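PDB 6U9J: heme utilization carrier protein from Escherichia coli O157:H7, which probably binds heme in the cytosol and carries it, and may take part in handling the products of anaerobic heme breakdown. Local coordinates for residues G13-V18 with L27-N32; L74-H79 with N85-H90. One frame throughout, in Å; residues are numbered along the deposited sequence.

Contact 1. Residues G13-V18 with L27-N32; sequences GTLEVV and LEVVRN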
loop_
_atom_site.group_PDB
_atom_site.type_symbol
_atom_site.label_atom_id
_atom_site.label_comp_id
_atom_site.label_asym_id
_atom_site.label_seq_id
_atom_site.Cartn_x
_atom_site.Cartn_y
_atom_site.Cartn_z
ATOM N N GLY A 13 2.902 -20.299 10.886
ATOM C CA GLY A 13 2.873 -19.327 9.799
ATOM C C GLY A 13 2.187 -18.049 10.201
ATOM O O GLY A 13 2.284 -17.620 11.363
ATOM N N THR A 14 1.490 -17.429 9.255
ATOM C CA THR A 14 0.852 -16.143 9.498
ATOM C C THR A 14 -0.431 -16.309 10.311
ATOM O O THR A 14 -1.011 -17.392 10.400
ATOM C CB THR A 14 0.537 -15.441 8.181
ATOM O OG1 THR A 14 -0.443 -16.204 7.464
ATOM C CG2 THR A 14 1.798 -15.286 7.332
ATOM N N LEU A 15 -0.880 -15.200 10.904
ATOM C CA LEU A 15 -2.103 -15.219 11.699
ATOM C C LEU A 15 -3.366 -15.197 10.842
ATOM O O LEU A 15 -4.426 -15.624 11.312
ATOM C CB LEU A 15 -2.121 -14.034 12.670
ATOM C CG LEU A 15 -1.019 -13.995 13.731
ATOM C CD1 LEU A 15 -1.194 -12.777 14.616
ATOM C CD2 LEU A 15 -1.025 -15.276 14.557
ATOM N N GLU A 16 -3.282 -14.709 9.605
ATOM C CA GLU A 16 -4.442 -14.762 8.720
ATOM C C GLU A 16 -4.785 -16.198 8.352
ATOM O O GLU A 16 -5.966 -16.553 8.248
ATOM C CB GLU A 16 -4.184 -13.934 7.462
ATOM C CG GLU A 16 -4.191 -12.430 7.696
ATOM C CD GLU A 16 -2.833 -11.900 8.140
ATOM O OE1 GLU A 16 -2.668 -10.663 8.199
ATOM O OE2 GLU A 16 -1.925 -12.715 8.422
ATOM N N VAL A 17 -3.763 -17.039 8.161
ATOM C CA VAL A 17 -4.011 -18.451 7.888
ATOM C C VAL A 17 -4.757 -19.091 9.054
ATOM O O VAL A 17 -5.655 -19.919 8.856
ATOM C CB VAL A 17 -2.683 -19.171 7.582
ATOM C CG1 VAL A 17 -2.841 -20.678 7.694
ATOM C CG2 VAL A 17 -2.177 -18.787 6.191
ATOM N N VAL A 18 -4.429 -18.690 10.286
ATOM C CA VAL A 18 -5.162 -19.189 11.449
ATOM C C VAL A 18 -6.617 -18.750 11.391
ATOM O O VAL A 18 -7.534 -19.534 11.661
ATOM C CB VAL A 18 -4.496 -18.725 12.756
ATOM C CG1 VAL A 18 -5.356 -19.123 13.943
ATOM C CG2 VAL A 18 -3.098 -19.302 12.881
ATOM N N LEU A 27 -8.907 -10.203 13.983
ATOM C CA LEU A 27 -8.979 -9.611 15.318
ATOM C C LEU A 27 -9.255 -10.667 16.386
ATOM O O LEU A 27 -8.628 -10.660 17.451
ATOM C CB LEU A 27 -10.046 -8.515 15.369
ATOM C CG LEU A 27 -10.218 -7.853 16.741
ATOM C CD1 LEU A 27 -8.897 -7.268 17.249
ATOM C CD2 LEU A 27 -11.286 -6.777 16.673
ATOM N N GLU A 28 -10.198 -11.574 16.129
ATOM C CA GLU A 28 -10.486 -12.596 17.131
ATOM C C GLU A 28 -9.279 -13.497 17.373
ATOM O O GLU A 28 -9.021 -13.890 18.512
ATOM C CB GLU A 28 -11.705 -13.423 16.723
ATOM C CG GLU A 28 -12.293 -14.215 17.884
ATOM C CD GLU A 28 -12.886 -13.315 18.959
ATOM O OE1 GLU A 28 -12.784 -13.666 20.156
ATOM O OE2 GLU A 28 -13.444 -12.252 18.608
ATOM N N VAL A 29 -8.515 -13.810 16.324
ATOM C CA VAL A 29 -7.274 -14.563 16.513
ATOM C C VAL A 29 -6.301 -13.771 17.379
ATOM O O VAL A 29 -5.711 -14.296 18.329
ATOM C CB VAL A 29 -6.646 -14.914 15.156
ATOM C CG1 VAL A 29 -5.242 -15.514 15.344
ATOM C CG2 VAL A 29 -7.553 -15.856 14.386
ATOM N N VAL A 30 -6.123 -12.487 17.063
ATOM C CA VAL A 30 -5.149 -11.686 17.794
ATOM C C VAL A 30 -5.521 -11.590 19.269
ATOM O O VAL A 30 -4.647 -11.604 20.143
ATOM C CB VAL A 30 -5.015 -10.299 17.136
ATOM C CG1 VAL A 30 -4.343 -9.327 18.084
ATOM C CG2 VAL A 30 -4.206 -10.430 15.844
ATOM N N ARG A 31 -6.819 -11.474 19.569
ATOM C CA ARG A 31 -7.260 -11.393 20.959
ATOM C C ARG A 31 -6.862 -12.626 21.750
ATOM O O ARG A 31 -6.610 -12.534 22.956
ATOM C CB ARG A 31 -8.776 -11.233 21.023
ATOM C CG ARG A 31 -9.290 -9.889 20.590
ATOM C CD ARG A 31 -10.770 -9.800 20.912
ATOM N NE ARG A 31 -11.375 -8.579 20.402
ATOM C CZ ARG A 31 -11.345 -7.410 21.034
ATOM N NH1 ARG A 31 -11.934 -6.357 20.490
ATOM N NH2 ARG A 31 -10.728 -7.296 22.205
ATOM N N ASN A 32 -6.803 -13.778 21.094
ATOM C CA ASN A 32 -6.539 -15.047 21.755
ATOM C C ASN A 32 -5.068 -15.429 21.750
ATOM O O ASN A 32 -4.718 -16.516 22.224
ATOM C CB ASN A 32 -7.382 -16.142 21.106
ATOM C CG ASN A 32 -8.841 -16.030 21.477
ATOM O OD1 ASN A 32 -9.238 -16.401 22.583
ATOM N ND2 ASN A 32 -9.648 -15.506 20.565
#
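Leu15 and Val29 mark the closest approach of the two helical backbones, their CA atoms 7.1 Å apart, and no hydrogen bond crosses between the segments, so the contact rests on apolar packing, mainly of aliphatic side chains. Val29 supplies most of the surface on its side. Its CG1, anti to the backbone N (chi1 171°), reaches the first turn of the helix 15-22 and meets Val18 CG1 at 3.9 Å. The same Val18 methyl also lies 4.0 Å from Val29 CG2, which places it against both branches of the other valine, and the two side chains meet at a slant. Valine suits both positions: branching at CB holds two methyls close to its helix, ready to meet a neighbour with little torsional freedom lost. Leu15, one carbon longer, works on the neighbouring residue. With CG anti to its carbonyl carbon (chi1 -63°), its CD1 arrives at Val30 CG2, 4.0 Å away, the two side chains crossing at about a right angle. Its other methyl, CD2, faces Val29 CG1 more loosely at 4.3 Å.

Polar side chains bond within each segment. Thr14 is the N-cap of helix 15-22, its OG1 accepting a weak bond from Val17 N at 3.5 Å. In the second segment Asn32 ND2 donates to Glu28 O over 2.7 Å, tying the side-chain amide back to the preceding turn. Around this buried helix-helix packing Leu7 of helix 3-7 touches Val29 and Pro11 touches Val18. Leu15 touches Arg109 of strand 103-111, while Val30 rests on Ile107 of the same strand and on Leu120 and Phe122 of strand 114-122, so both helices reach the six-stranded antiparallel sheet.

Contact 2. Residues L74-H79 with N85-H90; sequences LPSGFH and NLRGKH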
loop_
_atom_site.group_PDB
_atom_site.type_symbol
_atom_site.label_atom_id
_atom_site.label_comp_id
_atom_site.label_asym_id
_atom_site.label_seq_id
_atom_site.Cartn_x
_atom_site.Cartn_y
_atom_site.Cartn_z
ATOM N N LEU A 74 8.295 6.797 10.518
ATOM C CA LEU A 74 6.872 6.976 10.273
ATOM C C LEU A 74 6.562 8.462 10.133
ATOM O O LEU A 74 6.911 9.245 11.023
ATOM C CB LEU A 74 6.058 6.368 11.419
ATOM C CG LEU A 74 4.587 6.102 11.103
ATOM C CD1 LEU A 74 4.466 4.972 10.086
ATOM C CD2 LEU A 74 3.774 5.812 12.363
ATOM N N PRO A 75 5.931 8.899 9.037
ATOM C CA PRO A 75 5.601 10.322 8.897
ATOM C C PRO A 75 4.518 10.742 9.875
ATOM O O PRO A 75 3.610 9.970 10.196
ATOM C CB PRO A 75 5.121 10.442 7.445
ATOM C CG PRO A 75 4.709 9.079 7.044
ATOM C CD PRO A 75 5.518 8.103 7.871
ATOM N N SER A 76 4.628 11.978 10.357
ATOM C CA SER A 76 3.547 12.576 11.115
ATOM C C SER A 76 2.359 12.851 10.194
ATOM O O SER A 76 2.465 12.814 8.962
ATOM C CB SER A 76 4.008 13.876 11.769
ATOM O OG SER A 76 4.111 14.914 10.808
ATOM N N GLY A 77 1.207 13.127 10.801
ATOM C CA GLY A 77 0.034 13.419 10.006
ATOM C C GLY A 77 -0.913 14.362 10.717
ATOM O O GLY A 77 -0.731 14.698 11.889
ATOM N N PHE A 78 -1.940 14.777 9.983
ATOM C CA PHE A 78 -2.970 15.660 10.516
ATOM C C PHE A 78 -4.331 15.190 10.028
ATOM O O PHE A 78 -4.459 14.657 8.922
ATOM C CB PHE A 78 -2.731 17.129 10.096
ATOM C CG PHE A 78 -2.694 17.341 8.604
ATOM C CD1 PHE A 78 -1.524 17.118 7.883
ATOM C CD2 PHE A 78 -3.831 17.753 7.923
ATOM C CE1 PHE A 78 -1.491 17.297 6.511
ATOM C CE2 PHE A 78 -3.810 17.950 6.540
ATOM C CZ PHE A 78 -2.638 17.731 5.836
ATOM N N HIS A 79 -5.355 15.404 10.857
ATOM C CA HIS A 79 -6.718 15.025 10.513
ATOM C C HIS A 79 -7.410 16.162 9.765
ATOM O O HIS A 79 -7.313 17.324 10.172
ATOM C CB HIS A 79 -7.518 14.671 11.768
ATOM C CG HIS A 79 -7.019 13.449 12.482
ATOM N ND1 HIS A 79 -7.453 12.183 12.174
ATOM C CD2 HIS A 79 -6.159 13.318 13.519
ATOM C CE1 HIS A 79 -6.857 11.310 12.975
ATOM N NE2 HIS A 79 -6.063 11.973 13.793
ATOM N N ASN A 85 -3.963 12.598 7.164
ATOM C CA ASN A 85 -3.152 12.922 6.002
ATOM C C ASN A 85 -1.694 12.965 6.413
ATOM O O ASN A 85 -1.317 13.739 7.295
ATOM C CB ASN A 85 -3.602 14.262 5.425
ATOM C CG ASN A 85 -5.057 14.254 5.079
ATOM O OD1 ASN A 85 -5.845 15.014 5.642
ATOM N ND2 ASN A 85 -5.437 13.390 4.152
ATOM N N LEU A 86 -0.883 12.115 5.792
ATOM C CA LEU A 86 0.514 12.019 6.170
ATOM C C LEU A 86 1.308 13.172 5.581
ATOM O O LEU A 86 1.071 13.590 4.441
ATOM C CB LEU A 86 1.098 10.686 5.697
ATOM C CG LEU A 86 0.410 9.450 6.275
ATOM C CD1 LEU A 86 1.159 8.153 5.876
ATOM C CD2 LEU A 86 0.285 9.558 7.780
ATOM N N ARG A 87 2.250 13.694 6.371
ATOM C CA ARG A 87 3.240 14.649 5.871
ATOM C C ARG A 87 4.472 13.853 5.475
ATOM O O ARG A 87 5.457 13.742 6.199
ATOM C CB ARG A 87 3.586 15.702 6.919
ATOM C CG ARG A 87 2.432 16.339 7.659
ATOM C CD ARG A 87 2.993 17.410 8.599
ATOM N NE ARG A 87 1.950 18.171 9.278
ATOM C CZ ARG A 87 1.407 17.806 10.433
ATOM N NH1 ARG A 87 0.459 18.549 10.988
ATOM N NH2 ARG A 87 1.804 16.683 11.025
ATOM N N GLY A 88 4.394 13.255 4.275
ATOM C CA GLY A 88 5.449 12.381 3.816
ATOM C C GLY A 88 6.738 13.142 3.596
ATOM O O GLY A 88 6.804 14.022 2.724
ATOM N N LYS A 89 7.771 12.814 4.370
ATOM C CA LYS A 89 9.050 13.510 4.288
ATOM C C LYS A 89 10.040 12.772 3.393
ATOM O O LYS A 89 10.436 13.288 2.344
ATOM C CB LYS A 89 9.626 13.703 5.699
ATOM C CG LYS A 89 10.281 15.059 5.920
ATOM C CD LYS A 89 11.046 15.096 7.232
ATOM C CE LYS A 89 12.419 14.454 7.091
ATOM N NZ LYS A 89 13.119 14.331 8.402
ATOM N N HIS A 90 10.434 11.557 3.781
ATOM C CA HIS A 90 11.490 10.816 3.103
ATOM C C HIS A 90 10.953 9.756 2.144
ATOM O O HIS A 90 11.604 8.729 1.936
ATOM C CB HIS A 90 12.422 10.172 4.131
HETATM O O HOH W 1 6.503 13.737 8.856
#
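Phe78 turns its ring back over Asn85 because CG sits between the backbone N and the carbonyl carbon (chi1 59°), while Arg87, with CG anti to its carbonyl carbon (chi1 -46°) and its chain extended from CG to NE, runs past Ser76 toward the same ring. Asn85 CB lies over one ring face, 3.8 Å from the Phe78 centroid, a CH-pi contact that uses the aliphatic part of a polar residue. Phe78 CD1 in turn lies over one face of the Arg87 guanidinium, ring and guanidinium planes 42° apart. At the guanidinium edge, near its plane, NH2 donates to Ser76 OG at 2.9 Å; this bond helps fix the rotation of the flat group, and a small hydroxyl suits the site.

The backbones form an antiparallel hairpin. Phe78 and Asn85 are a hydrogen-bonded pair, with Asn85 N to Phe78 O at 2.8 Å, and Gly77 and Leu86 a non-hydrogen-bonded one. Gly77 CA and Leu86 CA are 4.1 Å apart, and Gly77 CA lies 3.0 Å from Asn85 O, a close approach that glycine, with no side chain, accommodates. Farther along, Arg87 N bonds to Ser76 O at 2.7 Å, and a water bridges Ser76 N and Arg87 O, so the two chains stay linked past the Gly77-Leu86 pair. Pro75 CG packs against Leu86 CD1 at 3.9 Å, a rigid ring against a flexible aliphatic chain.

Strand 83-86 is central in the three-stranded antiparallel sheet, pairing also with strand 92-96 through Leu86 and Gly94; the side chain of Trp48 of helix 44-51 touches Leu86, and its NE1 is hydrogen-bonded to Pro75 O.

How the contacts relate
Contact 1 comes first along the chain and closes before contact 2 opens. Their centres lie 29 Å apart on opposite sides of the chain's centre, and about 17 Å separates their nearest atoms, so neither touches the other. They share no helix or strand. Contact 1 joins two short helices near the N-terminus that pack on the six-stranded antiparallel sheet, whereas contact 2 belongs to the separate three-stranded sheet, entered soon after strand 66-71, an edge strand of the larger sheet within this chain. One is a buried apolar packing and the other a partly exposed hairpin, so the two local contacts belong to separate parts of a ChuX/HutX-family chain.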